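Local coordinates for salt-tolerant glutaminase (PDB 3AGD), which probably hydrolyses L-glutamine to L-glutamate and ammonium, at residues 226-229 / 230-233; 73-77 / 78-82; 310-313 / 314-317. All coordinates share one frame; numbering follows the deposited sequence.

In the fold
Contact 1 (226-229 / 230-233) and contact 2 (73-77 / 78-82) are neighbours, with centres about 11 Å apart. They meet where the start of helix 227-240 packs against helices 67-78 and 80-84: Val229 CG2 lies 3.8 Å from Phe80 CE1, and Arg232 CG lies 3.9 Å from Leu75 CD1. Contact 3 (310-313 / 314-317) stands apart. Its centre is about 23 Å from that of contact 1 and about 33 Å from that of contact 2. Contacts 1 and 3 both touch the second subunit. From contact 2, the side chain of Ala74 is about 12 Å from that of Tyr191, which binds L-glutamate; contacts 1 and 3 lie away from the substrate-binding residues.

Contact 1: residues 226-229 / 230-233; sequences PSIV and ARRV
The guanidinium of Arg231 folds back beside Ile228 and lies oblique to what it touches. Its NH1 lies 3.7 Å from Ile228 CA and 3.8 Å from Ile228 CG1. A bend at chi3 (25°) turns the arginine head back along the helix. The second flat group, the guanidinium of Arg232, goes the other way. It leaves the contact and its NH1 forms a salt bridge with Asp84 and a hydrogen bond with Tyr71 OH.

On the buried side, Val229 and Val233 sit one turn apart, with Val229 CG1 4.3 Å from Val233 CG2. Both face helix 67-78. The same Val233 CG2 also rests 3.2 Å from Val229 O.

The main-chain bonds start helix 227-240 and carry it on. Pro226 is the N-cap residue, and its carbonyl O accepts from both Val229 N and Ala230 N, the latter at 3.1 Å. Ser227 O takes the Arg231 N-H at 2.8 Å, and Val229 O takes that of Val233. The bond from Arg232 N to Ile228 O is weak.

Two successive arginines thus have different surroundings. The charge of Arg232 is balanced within the subunit, probably favouring a fixed position. Arg231 packs on His305 of the second subunit, and its NH1 lies close to Arg303 NH1 of that subunit, a pairing of like charges that is probably unfavourable by itself.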
ATOM      1  N   PRO A 226       7.835   1.657 -16.624  1.00 19.04           N
ATOM      2  CA  PRO A 226       6.769   0.650 -16.637  1.00 17.73           C
ATOM      3  C   PRO A 226       6.280   0.588 -15.191  1.00 19.57           C
ATOM      4  O   PRO A 226       7.086   0.690 -14.265  1.00 23.03           O
ATOM      5  CB  PRO A 226       7.506  -0.624 -17.045  1.00 16.56           C
ATOM      6  CG  PRO A 226       8.622  -0.094 -17.933  1.00 17.64           C
ATOM      7  CD  PRO A 226       9.098   1.108 -17.153  1.00 17.79           C
ATOM      8  N   SER A 227       4.976   0.443 -14.985  1.00 19.29           N
ATOM      9  CA  SER A 227       4.449   0.388 -13.626  1.00 19.96           C
ATOM     10  C   SER A 227       5.102  -0.737 -12.830  1.00 19.36           C
ATOM     11  O   SER A 227       5.406  -0.574 -11.648  1.00 19.21           O
ATOM     12  CB  SER A 227       2.934   0.183 -13.647  1.00 23.22           C
ATOM     13  OG  SER A 227       2.618  -1.073 -14.214  1.00 28.79           O
ATOM     14  N   ILE A 228       5.327  -1.876 -13.480  1.00 20.57           N
ATOM     15  CA  ILE A 228       5.938  -3.015 -12.802  1.00 23.34           C
ATOM     16  C   ILE A 228       7.339  -2.681 -12.269  1.00 22.63           C
ATOM     17  O   ILE A 228       7.768  -3.229 -11.252  1.00 21.98           O
ATOM     18  CB  ILE A 228       6.001  -4.250 -13.734  1.00 24.23           C
ATOM     19  CG1 ILE A 228       6.394  -5.485 -12.927  1.00 28.01           C
ATOM     20  CG2 ILE A 228       6.991  -4.009 -14.868  1.00 22.12           C
ATOM     21  CD1 ILE A 228       6.447  -6.761 -13.747  1.00 30.59           C
ATOM     22  N   VAL A 229       8.050  -1.783 -12.950  1.00 20.93           N
ATOM     23  CA  VAL A 229       9.383  -1.383 -12.501  1.00 17.53           C
ATOM     24  C   VAL A 229       9.236  -0.445 -11.308  1.00 17.22           C
ATOM     25  O   VAL A 229       9.960  -0.558 -10.317  1.00 17.77           O
ATOM     26  CB  VAL A 229      10.172  -0.649 -13.616  1.00 15.86           C
ATOM     27  CG1 VAL A 229      11.348   0.112 -13.007  1.00 14.50           C
ATOM     28  CG2 VAL A 229      10.682  -1.663 -14.649  1.00 12.23           C
ATOM     29  N   ALA A 230       8.291   0.485 -11.409  1.00 17.33           N
ATOM     30  CA  ALA A 230       8.056   1.437 -10.333  1.00 17.27           C
ATOM     31  C   ALA A 230       7.680   0.691  -9.051  1.00 19.70           C
ATOM     32  O   ALA A 230       8.178   1.006  -7.970  1.00 20.46           O
ATOM     33  CB  ALA A 230       6.947   2.402 -10.727  1.00 17.92           C
ATOM     34  N   ARG A 231       6.814  -0.309  -9.186  1.00 19.95           N
ATOM     35  CA  ARG A 231       6.360  -1.100  -8.045  1.00 21.81           C
ATOM     36  C   ARG A 231       7.506  -1.827  -7.348  1.00 18.43           C
ATOM     37  O   ARG A 231       7.538  -1.920  -6.120  1.00 15.23           O
ATOM     38  CB  ARG A 231       5.315  -2.126  -8.493  1.00 22.75           C
ATOM     39  CG  ARG A 231       3.874  -1.633  -8.479  1.00 31.36           C
ATOM     40  CD  ARG A 231       2.944  -2.750  -8.936  1.00 36.02           C
ATOM     41  NE  ARG A 231       3.546  -4.055  -8.678  1.00 46.44           N
ATOM     42  CZ  ARG A 231       3.719  -5.000  -9.598  1.00 50.30           C
ATOM     43  NH1 ARG A 231       3.323  -4.797 -10.849  1.00 55.27           N
ATOM     44  NH2 ARG A 231       4.320  -6.137  -9.276  1.00 43.66           N
ATOM     45  N   ARG A 232       8.433  -2.354  -8.139  1.00 15.94           N
ATOM     46  CA  ARG A 232       9.578  -3.070  -7.596  1.00 15.52           C
ATOM     47  C   ARG A 232      10.465  -2.109  -6.817  1.00 16.01           C
ATOM     48  O   ARG A 232      10.977  -2.441  -5.748  1.00 17.02           O
ATOM     49  CB  ARG A 232      10.381  -3.721  -8.734  1.00 13.49           C
ATOM     50  CG  ARG A 232      11.805  -4.150  -8.356  1.00 15.68           C
ATOM     51  CD  ARG A 232      11.844  -5.237  -7.288  1.00 15.06           C
ATOM     52  NE  ARG A 232      11.555  -6.571  -7.810  1.00 17.25           N
ATOM     53  CZ  ARG A 232      12.394  -7.296  -8.551  1.00 18.47           C
ATOM     54  NH1 ARG A 232      13.593  -6.827  -8.871  1.00 19.16           N
ATOM     55  NH2 ARG A 232      12.035  -8.502  -8.967  1.00 15.36           N
ATOM     56  N   VAL A 233      10.637  -0.910  -7.356  1.00 15.65           N
ATOM     57  CA  VAL A 233      11.484   0.085  -6.717  1.00 17.82           C
ATOM     58  C   VAL A 233      10.911   0.532  -5.381  1.00 17.21           C
ATOM     59  O   VAL A 233      11.613   0.564  -4.367  1.00 15.48           O
ATOM     60  CB  VAL A 233      11.675   1.311  -7.634  1.00 17.69           C
ATOM     61  CG1 VAL A 233      12.423   2.407  -6.894  1.00 15.68           C
ATOM     62  CG2 VAL A 233      12.450   0.897  -8.887  1.00 16.37           C
TER

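Contact 2: residues 73-77 / 78-82; sequences AALVD and RGFAA
Leu75 and Phe80 cross at a slant, with a leucine methyl set over the aromatic ring. Leu75 CD2 sits 4.0 Å from the centroid of the Phe80 ring. It is only 7° off the ring normal, so the methyl lies above the centre of one face. This is a CH-pi contact. The ring carbons are almost evenly spaced about the methyl: Leu75 CD2 is 4.0 Å from Phe80 CD2 and 4.1 Å from Phe80 CE2. Both side chains start out away from the other segment, and their outer atoms meet. In Phe80, CG stands opposite the carbonyl carbon (chi1 -78°), which brings the ring face to the Leu75 methyl.

The backbone turns sharply between them. Arg78 N donates to Ala74 O at 2.8 Å. The next bond of the same i to i+4 kind, Gly79 N to Leu75 O, is also 2.8 Å long, but it is more bent and comes from well above the carbonyl plane. Gly79 has a positive phi of 88° and leaves the helix. At these backbone angles a CB would press on the carbonyl O of Arg78, which explains the glycine. Gly79 is also the N-cap of the next helix. The aliphatic part of Arg78 lies back along the main chain, with its CB 3.6 Å from Ala74 O.

The contact is the kinked junction at Gly79 between helices 67-78 and 80-84. Leu75 and Phe80 both lean on helix 227-240. On another side, Asp77 OD2 makes a salt bridge with Arg137 of helix 131-146. Ala73 and Val76 also pack against that helix.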
ATOM      1  N   ALA A  73      16.445   2.335 -13.719  1.00 16.58           N
ATOM      2  CA  ALA A  73      17.106   2.376 -15.022  1.00 17.80           C
ATOM      3  C   ALA A  73      17.685   1.007 -15.400  1.00 18.38           C
ATOM      4  O   ALA A  73      17.597   0.578 -16.552  1.00 15.47           O
ATOM      5  CB  ALA A  73      18.218   3.425 -15.008  1.00 14.79           C
ATOM      6  N   ALA A  74      18.283   0.333 -14.422  1.00 16.61           N
ATOM      7  CA  ALA A  74      18.866  -0.982 -14.648  1.00 16.78           C
ATOM      8  C   ALA A  74      17.794  -1.985 -15.051  1.00 19.49           C
ATOM      9  O   ALA A  74      17.999  -2.796 -15.956  1.00 18.56           O
ATOM     10  CB  ALA A  74      19.579  -1.461 -13.393  1.00 14.69           C
ATOM     11  N   LEU A  75      16.652  -1.933 -14.371  1.00 20.10           N
ATOM     12  CA  LEU A  75      15.547  -2.844 -14.671  1.00 20.33           C
ATOM     13  C   LEU A  75      15.037  -2.564 -16.082  1.00 19.31           C
ATOM     14  O   LEU A  75      14.790  -3.485 -16.868  1.00 18.94           O
ATOM     15  CB  LEU A  75      14.427  -2.666 -13.636  1.00 19.69           C
ATOM     16  CG  LEU A  75      14.797  -3.134 -12.219  1.00 18.19           C
ATOM     17  CD1 LEU A  75      13.882  -2.509 -11.176  1.00 17.11           C
ATOM     18  CD2 LEU A  75      14.730  -4.659 -12.167  1.00 13.16           C
ATOM     19  N   VAL A  76      14.883  -1.286 -16.402  1.00 18.28           N
ATOM     20  CA  VAL A  76      14.427  -0.888 -17.727  1.00 19.54           C
ATOM     21  C   VAL A  76      15.426  -1.339 -18.790  1.00 20.86           C
ATOM     22  O   VAL A  76      15.054  -1.904 -19.812  1.00 23.16           O
ATOM     23  CB  VAL A  76      14.288   0.646 -17.838  1.00 18.78           C
ATOM     24  CG1 VAL A  76      14.125   1.052 -19.304  1.00 21.04           C
ATOM     25  CG2 VAL A  76      13.091   1.114 -17.034  1.00 16.98           C
ATOM     26  N   ASP A  77      16.704  -1.102 -18.531  1.00 19.88           N
ATOM     27  CA  ASP A  77      17.740  -1.447 -19.491  1.00 19.36           C
ATOM     28  C   ASP A  77      18.068  -2.910 -19.694  1.00 19.23           C
ATOM     29  O   ASP A  77      18.274  -3.339 -20.824  1.00 20.83           O
ATOM     30  CB  ASP A  77      19.037  -0.715 -19.148  1.00 18.30           C
ATOM     31  CG  ASP A  77      18.899   0.786 -19.262  1.00 21.28           C
ATOM     32  OD1 ASP A  77      18.156   1.241 -20.156  1.00 21.76           O
ATOM     33  OD2 ASP A  77      19.541   1.509 -18.470  1.00 17.81           O
ATOM     34  N   ARG A  78      18.120  -3.679 -18.614  1.00 20.35           N
ATOM     35  CA  ARG A  78      18.501  -5.083 -18.722  1.00 22.01           C
ATOM     36  C   ARG A  78      17.405  -6.112 -18.469  1.00 21.29           C
ATOM     37  O   ARG A  78      17.594  -7.293 -18.747  1.00 20.91           O
ATOM     38  CB  ARG A  78      19.677  -5.347 -17.775  1.00 23.64           C
ATOM     39  CG  ARG A  78      20.855  -4.403 -17.990  1.00 18.04           C
ATOM     40  CD  ARG A  78      21.625  -4.746 -19.260  1.00 20.07           C
ATOM     41  NE  ARG A  78      22.654  -5.751 -19.021  1.00 24.35           N
ATOM     42  CZ  ARG A  78      23.754  -5.535 -18.306  1.00 31.53           C
ATOM     43  NH1 ARG A  78      23.978  -4.351 -17.760  1.00 32.85           N
ATOM     44  NH2 ARG A  78      24.632  -6.508 -18.132  1.00 41.09           N
ATOM     45  N   GLY A  79      16.261  -5.669 -17.957  1.00 21.56           N
ATOM     46  CA  GLY A  79      15.186  -6.603 -17.666  1.00 22.80           C
ATOM     47  C   GLY A  79      15.349  -7.170 -16.263  1.00 23.91           C
ATOM     48  O   GLY A  79      16.443  -7.140 -15.695  1.00 22.47           O
ATOM     49  N   PHE A  80      14.266  -7.697 -15.700  1.00 24.83           N
ATOM     50  CA  PHE A  80      14.298  -8.250 -14.345  1.00 21.07           C
ATOM     51  C   PHE A  80      15.236  -9.430 -14.102  1.00 21.61           C
ATOM     52  O   PHE A  80      15.971  -9.452 -13.110  1.00 20.62           O
ATOM     53  CB  PHE A  80      12.885  -8.646 -13.910  1.00 18.63           C
ATOM     54  CG  PHE A  80      12.044  -7.488 -13.475  1.00 20.07           C
ATOM     55  CD1 PHE A  80      11.604  -6.545 -14.394  1.00 19.25           C
ATOM     56  CD2 PHE A  80      11.715  -7.324 -12.131  1.00 19.88           C
ATOM     57  CE1 PHE A  80      10.847  -5.445 -13.983  1.00 22.62           C
ATOM     58  CE2 PHE A  80      10.959  -6.228 -11.708  1.00 23.29           C
ATOM     59  CZ  PHE A  80      10.524  -5.287 -12.635  1.00 20.17           C
ATOM     60  N   ALA A  81      15.212 -10.415 -14.991  1.00 22.54           N
ATOM     61  CA  ALA A  81      16.055 -11.593 -14.817  1.00 22.86           C
ATOM     62  C   ALA A  81      17.529 -11.241 -14.667  1.00 22.80           C
ATOM     63  O   ALA A  81      18.210 -11.739 -13.764  1.00 23.06           O
ATOM     64  CB  ALA A  81      15.858 -12.554 -15.988  1.00 24.92           C
ATOM     65  N   ALA A  82      18.015 -10.378 -15.552  1.00 21.98           N
ATOM     66  CA  ALA A  82      19.409  -9.958 -15.540  1.00 21.90           C
ATOM     67  C   ALA A  82      19.785  -9.211 -14.264  1.00 22.04           C
ATOM     68  O   ALA A  82      20.855  -9.431 -13.699  1.00 22.46           O
ATOM     69  CB  ALA A  82      19.697  -9.082 -16.761  1.00 22.79           C
TER

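Contact 3: residues 310-313 / 314-317; sequences DSLG and GTAV
Leu312 lies against Thr315 and Ala316, three and four residues further on, and its side chain carries the apolar half of this contact. From CB the chain runs with CG anti to the backbone N (chi1 178°), which brings the branch point beside the following turn. Leu312 CG then lies 3.6 Å from Ala316 N. At the fork the two methyls part. Leu312 CD1 lies 3.6 Å from Thr315 CG2, and Leu312 CD2 lies 3.6 Å from Ala316 CB. The leucine and threonine side chains cross at about a right angle.

Beneath them the main chain makes a type II' beta turn over residues 312-315, with Gly313 and Gly314 at its corners. Gly313 takes a positive phi of 53°, a value that glycine accepts readily. Thr315 N donates to Leu312 O at 3.0 Å. The chain goes straight on into a 3-10 turn, in which Ala316 N donates to Gly313 O, also at 3.0 Å. In both bonds the donor stands above the carbonyl plane, by about 40°.

The hydroxyl of Thr315 is turned to a water, 3.2 Å from OG1. The same water makes a weak bond to Ser311 O.

Strand 317-323 begins after this turn, and Ala316 pairs through its backbone with Gln332 of the adjoining strand. The second subunit lies close by. Leu312 N bonds to Asp310 OD1 of that subunit, and the reciprocal bond is also made. Leu312 also packs on the neighbour's Thr315.

Consecutive turn bonds thus satisfy the carbonyls of Leu312 and Gly313, and the leucine methyls pack over the turn. The N-H of Leu312 is used by Asp310 of the second subunit, so the turn takes part in joining the two subunits.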
ATOM      1  N   ASP A 310      -7.378   3.785   0.602  1.00 47.67           N
ATOM      2  CA  ASP A 310      -7.824   4.902  -0.217  1.00 47.87           C
ATOM      3  C   ASP A 310      -7.918   4.439  -1.672  1.00 45.34           C
ATOM      4  O   ASP A 310      -7.075   4.790  -2.500  1.00 49.02           O
ATOM      5  CB  ASP A 310      -6.829   6.061  -0.100  1.00 46.96           C
ATOM      6  CG  ASP A 310      -7.306   7.311  -0.805  1.00 47.01           C
ATOM      7  OD1 ASP A 310      -7.938   7.186  -1.879  1.00 49.44           O
ATOM      8  OD2 ASP A 310      -7.039   8.417  -0.293  1.00 41.95           O
ATOM      9  N   SER A 311      -8.936   3.642  -1.980  1.00 36.57           N
ATOM     10  CA  SER A 311      -9.107   3.141  -3.338  1.00 31.46           C
ATOM     11  C   SER A 311     -10.386   3.641  -3.986  1.00 27.97           C
ATOM     12  O   SER A 311     -11.349   3.972  -3.299  1.00 26.84           O
ATOM     13  CB  SER A 311      -9.107   1.613  -3.345  1.00 30.77           C
ATOM     14  OG  SER A 311      -7.865   1.108  -2.898  1.00 34.71           O
ATOM     15  N   LEU A 312     -10.384   3.700  -5.314  1.00 27.19           N
ATOM     16  CA  LEU A 312     -11.554   4.144  -6.059  1.00 23.72           C
ATOM     17  C   LEU A 312     -12.731   3.261  -5.679  1.00 21.12           C
ATOM     18  O   LEU A 312     -13.792   3.750  -5.288  1.00 20.80           O
ATOM     19  CB  LEU A 312     -11.307   4.031  -7.564  1.00 22.51           C
ATOM     20  CG  LEU A 312     -12.499   4.440  -8.435  1.00 21.56           C
ATOM     21  CD1 LEU A 312     -12.847   5.901  -8.165  1.00 19.47           C
ATOM     22  CD2 LEU A 312     -12.165   4.225  -9.899  1.00 20.18           C
ATOM     23  N   GLY A 313     -12.528   1.952  -5.801  1.00 19.57           N
ATOM     24  CA  GLY A 313     -13.569   0.998  -5.466  1.00 19.50           C
ATOM     25  C   GLY A 313     -14.895   1.242  -6.162  1.00 20.17           C
ATOM     26  O   GLY A 313     -14.943   1.450  -7.378  1.00 19.51           O
ATOM     27  N   GLY A 314     -15.971   1.221  -5.379  1.00 20.56           N
ATOM     28  CA  GLY A 314     -17.305   1.423  -5.912  1.00 17.72           C
ATOM     29  C   GLY A 314     -17.531   2.771  -6.566  1.00 20.93           C
ATOM     30  O   GLY A 314     -18.490   2.939  -7.315  1.00 24.02           O
ATOM     31  N   THR A 315     -16.659   3.735  -6.292  1.00 21.87           N
ATOM     32  CA  THR A 315     -16.802   5.059  -6.880  1.00 19.75           C
ATOM     33  C   THR A 315     -16.525   5.005  -8.384  1.00 19.69           C
ATOM     34  O   THR A 315     -16.792   5.961  -9.115  1.00 19.87           O
ATOM     35  CB  THR A 315     -15.872   6.072  -6.176  1.00 22.47           C
ATOM     36  OG1 THR A 315     -16.331   6.262  -4.830  1.00 28.83           O
ATOM     37  CG2 THR A 315     -15.875   7.423  -6.895  1.00 19.71           C
ATOM     38  N   ALA A 316     -16.002   3.873  -8.844  1.00 17.45           N
ATOM     39  CA  ALA A 316     -15.739   3.684 -10.262  1.00 16.98           C
ATOM     40  C   ALA A 316     -17.089   3.808 -10.977  1.00 21.00           C
ATOM     41  O   ALA A 316     -17.156   4.116 -12.167  1.00 21.21           O
ATOM     42  CB  ALA A 316     -15.124   2.308 -10.506  1.00 12.59           C
ATOM     43  N   VAL A 317     -18.168   3.557 -10.242  1.00 22.72           N
ATOM     44  CA  VAL A 317     -19.504   3.692 -10.807  1.00 23.46           C
ATOM     45  C   VAL A 317     -20.002   5.078 -10.411  1.00 22.92           C
ATOM     46  O   VAL A 317     -20.336   5.316  -9.249  1.00 21.45           O
ATOM     47  CB  VAL A 317     -20.475   2.619 -10.256  1.00 24.18           C
ATOM     48  CG1 VAL A 317     -21.875   2.858 -10.802  1.00 18.21           C
ATOM     49  CG2 VAL A 317     -19.996   1.222 -10.653  1.00 23.55           C
TER
HETATM   50  O   HOH W   1     -13.667   6.431  -3.007  1.00 25.40           O